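Local coordinates for protein catechol 1,2-dioxygenase (Pseudomonas putida, PDB 2AZQ) that probably catalyses the iron(III)-dependent intradiol cleavage of catechol by dioxygen to cis,cis-muconate, an early step of the beta-ketoadipate pathway, at residues A[146-158]-A[175-187]. Sequence-based numbering, arbitrary orientation.
Sequences PLAGATVDLWHAN and LRRRIITDAEGRY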
# COMPACT_ATOMS: atom_id res chain seq x y z
N PRO A 146 34.39 20.87 -19.93
CA PRO A 146 33.78 19.74 -20.61
C PRO A 146 34.33 18.45 -20.05
O PRO A 146 35.54 18.33 -19.83
CB PRO A 146 34.20 19.93 -22.06
CG PRO A 146 34.33 21.40 -22.17
CD PRO A 146 35.15 21.66 -20.91
N LEU A 147 33.43 17.51 -19.80
CA LEU A 147 33.76 16.19 -19.31
C LEU A 147 33.45 15.28 -20.47
O LEU A 147 32.28 15.03 -20.75
CB LEU A 147 32.85 15.82 -18.15
CG LEU A 147 33.18 16.14 -16.70
CD1 LEU A 147 31.96 16.66 -15.93
CD2 LEU A 147 33.73 14.85 -16.07
N ALA A 148 34.46 14.81 -21.18
CA ALA A 148 34.17 13.89 -22.28
C ALA A 148 33.81 12.54 -21.65
O ALA A 148 34.27 12.20 -20.55
CB ALA A 148 35.39 13.75 -23.18
N GLY A 149 32.97 11.76 -22.33
CA GLY A 149 32.61 10.45 -21.81
C GLY A 149 31.64 10.31 -20.64
O GLY A 149 31.59 9.26 -20.03
N ALA A 150 30.88 11.35 -20.30
CA ALA A 150 29.88 11.20 -19.23
C ALA A 150 28.65 10.66 -19.95
O ALA A 150 28.46 10.89 -21.16
CB ALA A 150 29.56 12.53 -18.60
N THR A 151 27.82 9.93 -19.22
CA THR A 151 26.60 9.35 -19.77
C THR A 151 25.37 10.17 -19.45
O THR A 151 25.14 10.48 -18.29
CB THR A 151 26.38 7.93 -19.21
OG1 THR A 151 27.31 7.03 -19.81
CG2 THR A 151 24.96 7.45 -19.47
N VAL A 152 24.61 10.59 -20.44
CA VAL A 152 23.38 11.29 -20.09
C VAL A 152 22.28 10.32 -20.49
O VAL A 152 22.12 9.97 -21.68
CB VAL A 152 23.19 12.70 -20.78
CG1 VAL A 152 24.51 13.23 -21.34
CG2 VAL A 152 22.08 12.65 -21.81
N ASP A 153 21.57 9.84 -19.46
CA ASP A 153 20.47 8.87 -19.55
C ASP A 153 19.12 9.61 -19.57
O ASP A 153 18.70 10.10 -18.51
CB ASP A 153 20.51 8.00 -18.31
CG ASP A 153 19.92 6.64 -18.54
OD1 ASP A 153 18.91 6.56 -19.28
OD2 ASP A 153 20.46 5.68 -17.93
N LEU A 154 18.45 9.68 -20.72
CA LEU A 154 17.18 10.42 -20.79
C LEU A 154 15.94 9.70 -21.30
O LEU A 154 16.00 8.84 -22.17
CB LEU A 154 17.36 11.70 -21.63
CG LEU A 154 17.54 11.65 -23.16
CD1 LEU A 154 17.62 13.09 -23.67
CD2 LEU A 154 18.78 10.86 -23.57
N TRP A 155 14.80 10.08 -20.74
CA TRP A 155 13.52 9.50 -21.12
C TRP A 155 12.42 10.56 -21.02
O TRP A 155 12.49 11.42 -20.15
CB TRP A 155 13.20 8.27 -20.24
CG TRP A 155 12.99 8.50 -18.74
CD1 TRP A 155 11.80 8.47 -18.08
CD2 TRP A 155 14.00 8.69 -17.72
NE1 TRP A 155 11.99 8.62 -16.72
CE2 TRP A 155 13.33 8.75 -16.47
CE3 TRP A 155 15.40 8.80 -17.74
CZ2 TRP A 155 14.00 8.93 -15.25
CZ3 TRP A 155 16.07 8.98 -16.52
CH2 TRP A 155 15.36 9.04 -15.29
N HIS A 156 11.45 10.52 -21.93
CA HIS A 156 10.35 11.49 -21.90
C HIS A 156 9.13 10.96 -22.63
O HIS A 156 9.23 10.00 -23.40
CB HIS A 156 10.78 12.86 -22.47
CG HIS A 156 10.97 12.91 -23.96
ND1 HIS A 156 9.91 12.94 -24.85
CD2 HIS A 156 12.09 13.00 -24.71
CE1 HIS A 156 10.38 13.05 -26.08
NE2 HIS A 156 11.69 13.09 -26.03
N ALA A 157 7.98 11.58 -22.35
CA ALA A 157 6.73 11.17 -22.96
C ALA A 157 6.66 11.57 -24.42
O ALA A 157 7.43 12.39 -24.90
CB ALA A 157 5.57 11.77 -22.21
N ASN A 158 5.72 10.95 -25.13
CA ASN A 158 5.51 11.24 -26.53
C ASN A 158 4.38 12.30 -26.66
O ASN A 158 3.96 12.88 -25.65
CB ASN A 158 5.18 9.94 -27.27
CG ASN A 158 3.84 9.35 -26.88
OD1 ASN A 158 3.17 9.80 -25.95
ND2 ASN A 158 3.44 8.31 -27.59
N LEU A 175 11.78 7.03 -27.23
CA LEU A 175 12.07 8.23 -26.44
C LEU A 175 12.93 7.89 -25.21
O LEU A 175 12.84 8.54 -24.16
CB LEU A 175 10.75 8.89 -26.01
CG LEU A 175 9.81 9.02 -27.21
CD1 LEU A 175 8.54 9.73 -26.80
CD2 LEU A 175 10.52 9.78 -28.33
N ARG A 176 13.77 6.86 -25.34
CA ARG A 176 14.65 6.43 -24.25
C ARG A 176 16.06 6.12 -24.75
O ARG A 176 16.24 5.24 -25.60
CB ARG A 176 14.07 5.18 -23.57
CG ARG A 176 12.85 5.45 -22.69
CD ARG A 176 12.08 4.18 -22.28
NE ARG A 176 10.97 4.50 -21.39
CZ ARG A 176 11.14 4.84 -20.12
NH1 ARG A 176 12.37 4.88 -19.62
NH2 ARG A 176 10.09 5.15 -19.37
N ARG A 177 17.06 6.82 -24.23
CA ARG A 177 18.43 6.59 -24.67
C ARG A 177 19.54 6.98 -23.68
O ARG A 177 19.38 7.82 -22.78
CB ARG A 177 18.72 7.35 -25.99
CG ARG A 177 17.92 6.95 -27.24
CD ARG A 177 18.33 5.58 -27.78
NE ARG A 177 17.62 5.25 -29.02
CZ ARG A 177 16.31 5.00 -29.12
NH1 ARG A 177 15.79 4.72 -30.31
NH2 ARG A 177 15.52 5.00 -28.06
N ARG A 178 20.69 6.36 -23.88
CA ARG A 178 21.85 6.69 -23.09
C ARG A 178 22.87 7.25 -24.08
O ARG A 178 23.42 6.53 -24.92
CB ARG A 178 22.37 5.47 -22.35
CG ARG A 178 21.73 5.24 -20.98
CD ARG A 178 22.32 3.99 -20.33
NE ARG A 178 21.90 2.82 -21.09
CZ ARG A 178 22.54 1.65 -21.11
NH1 ARG A 178 23.65 1.48 -20.41
NH2 ARG A 178 22.07 0.65 -21.84
N ILE A 179 23.07 8.57 -23.99
CA ILE A 179 24.01 9.31 -24.86
C ILE A 179 25.36 9.51 -24.17
O ILE A 179 25.40 10.00 -23.06
CB ILE A 179 23.43 10.73 -25.22
CG1 ILE A 179 22.19 10.60 -26.09
CG2 ILE A 179 24.45 11.52 -25.98
CD1 ILE A 179 21.47 11.90 -26.37
N ILE A 180 26.45 9.12 -24.83
CA ILE A 180 27.81 9.30 -24.27
C ILE A 180 28.38 10.65 -24.75
O ILE A 180 28.44 10.89 -25.95
CB ILE A 180 28.83 8.26 -24.79
CG1 ILE A 180 28.32 6.83 -24.55
CG2 ILE A 180 30.17 8.52 -24.15
CD1 ILE A 180 27.94 6.52 -23.15
N THR A 181 28.82 11.52 -23.85
CA THR A 181 29.35 12.80 -24.35
C THR A 181 30.67 12.64 -25.10
O THR A 181 31.48 11.80 -24.75
CB THR A 181 29.52 13.87 -23.21
OG1 THR A 181 30.24 13.33 -22.10
CG2 THR A 181 28.17 14.38 -22.76
N ASP A 182 30.86 13.44 -26.16
CA ASP A 182 32.10 13.40 -26.96
C ASP A 182 33.29 14.23 -26.39
O ASP A 182 33.22 14.78 -25.28
CB ASP A 182 31.80 13.81 -28.42
CG ASP A 182 31.30 15.24 -28.56
OD1 ASP A 182 30.60 15.54 -29.55
OD2 ASP A 182 31.62 16.10 -27.71
N ALA A 183 34.38 14.29 -27.14
CA ALA A 183 35.58 15.02 -26.72
C ALA A 183 35.24 16.40 -26.19
O ALA A 183 35.83 16.85 -25.21
CB ALA A 183 36.57 15.15 -27.88
N GLU A 184 34.32 17.09 -26.84
CA GLU A 184 33.95 18.42 -26.39
C GLU A 184 32.94 18.34 -25.22
O GLU A 184 32.41 19.35 -24.75
CB GLU A 184 33.39 19.21 -27.56
CG GLU A 184 32.86 20.58 -27.19
CD GLU A 184 32.26 21.32 -28.38
OE1 GLU A 184 31.66 20.63 -29.25
OE2 GLU A 184 32.37 22.58 -28.43
N GLY A 185 32.69 17.13 -24.74
CA GLY A 185 31.77 16.92 -23.64
C GLY A 185 30.33 17.23 -23.97
O GLY A 185 29.55 17.62 -23.10
N ARG A 186 29.94 17.05 -25.22
CA ARG A 186 28.57 17.36 -25.57
C ARG A 186 27.73 16.17 -26.01
O ARG A 186 28.24 15.10 -26.36
CB ARG A 186 28.52 18.45 -26.64
CG ARG A 186 29.36 18.14 -27.85
CD ARG A 186 29.21 19.19 -28.93
NE ARG A 186 29.92 18.74 -30.13
CZ ARG A 186 29.44 18.84 -31.37
NH1 ARG A 186 28.23 19.37 -31.58
NH2 ARG A 186 30.15 18.37 -32.39
N TYR A 187 26.41 16.37 -25.95
CA TYR A 187 25.44 15.36 -26.32
C TYR A 187 24.51 16.09 -27.27
O TYR A 187 24.26 17.29 -27.09
CB TYR A 187 24.68 14.85 -25.08
CG TYR A 187 23.77 15.88 -24.43
CD1 TYR A 187 22.44 16.04 -24.85
CD2 TYR A 187 24.23 16.70 -23.41
CE1 TYR A 187 21.60 17.00 -24.25
CE2 TYR A 187 23.40 17.65 -22.81
CZ TYR A 187 22.08 17.79 -23.23
OH TYR A 187 21.25 18.71 -22.60
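Val152 and Ile179 face each other as a hydrogen-bonded pair of two antiparallel strands, 151-155 and 176-180, neighbours in the beta-sandwich that carries the iron site of intradiol dioxygenases. Val152 N donates to Ile179 O at 2.8 Å, nearly straight at 175° and in the carbonyl plane. The tight part is the buried face of Val152, Leu154 and Ile179, onto which Tyr187 of strand 186-192 packs through Val152. Beta-branched Val152 and Ile179 suit strand positions and lie side by side, while Val152 CG1 reaches the ring of Tyr187 at CD2, 4.1 Å away, the two side chains crossing at about a right angle. Leu154 CD2 touches Ile179 CD1, and Leu135 of strand 132-140 packs on Leu154.

The other face is more polar. Asp153 and Arg178 run alongside each other, but the contact is made by methylene CG of Arg178, 3.3 Å from Asp153 OD2; the charged ends turn to other partners, Tyr110 OH and Ala114 O respectively. Arg176, extended from CG to NE, lays its guanidinium over Trp155 CB, with NH2 bound to Leu109 O. Trp155 also stacks on the iron ligand His223, so the Trp155 end of this face backs the metal site.

Toward solvent the pairing gives way to the turns 147-150 and 182-185, where Pro146, Ala148 and Glu184 are exposed. The glycines suit their positive phi values, and Gly185 CA packs 4.1 Å from Ala148 CA. Thr181, just before the second turn, holds the first: Gly149 N donates to Thr181 O from above the carbonyl plane. With chi1 at 50°, Thr181 OG1 sits between its backbone N and carbonyl carbon, where it accepts the N-H of Ala150 at 2.8 Å from Ala150 N.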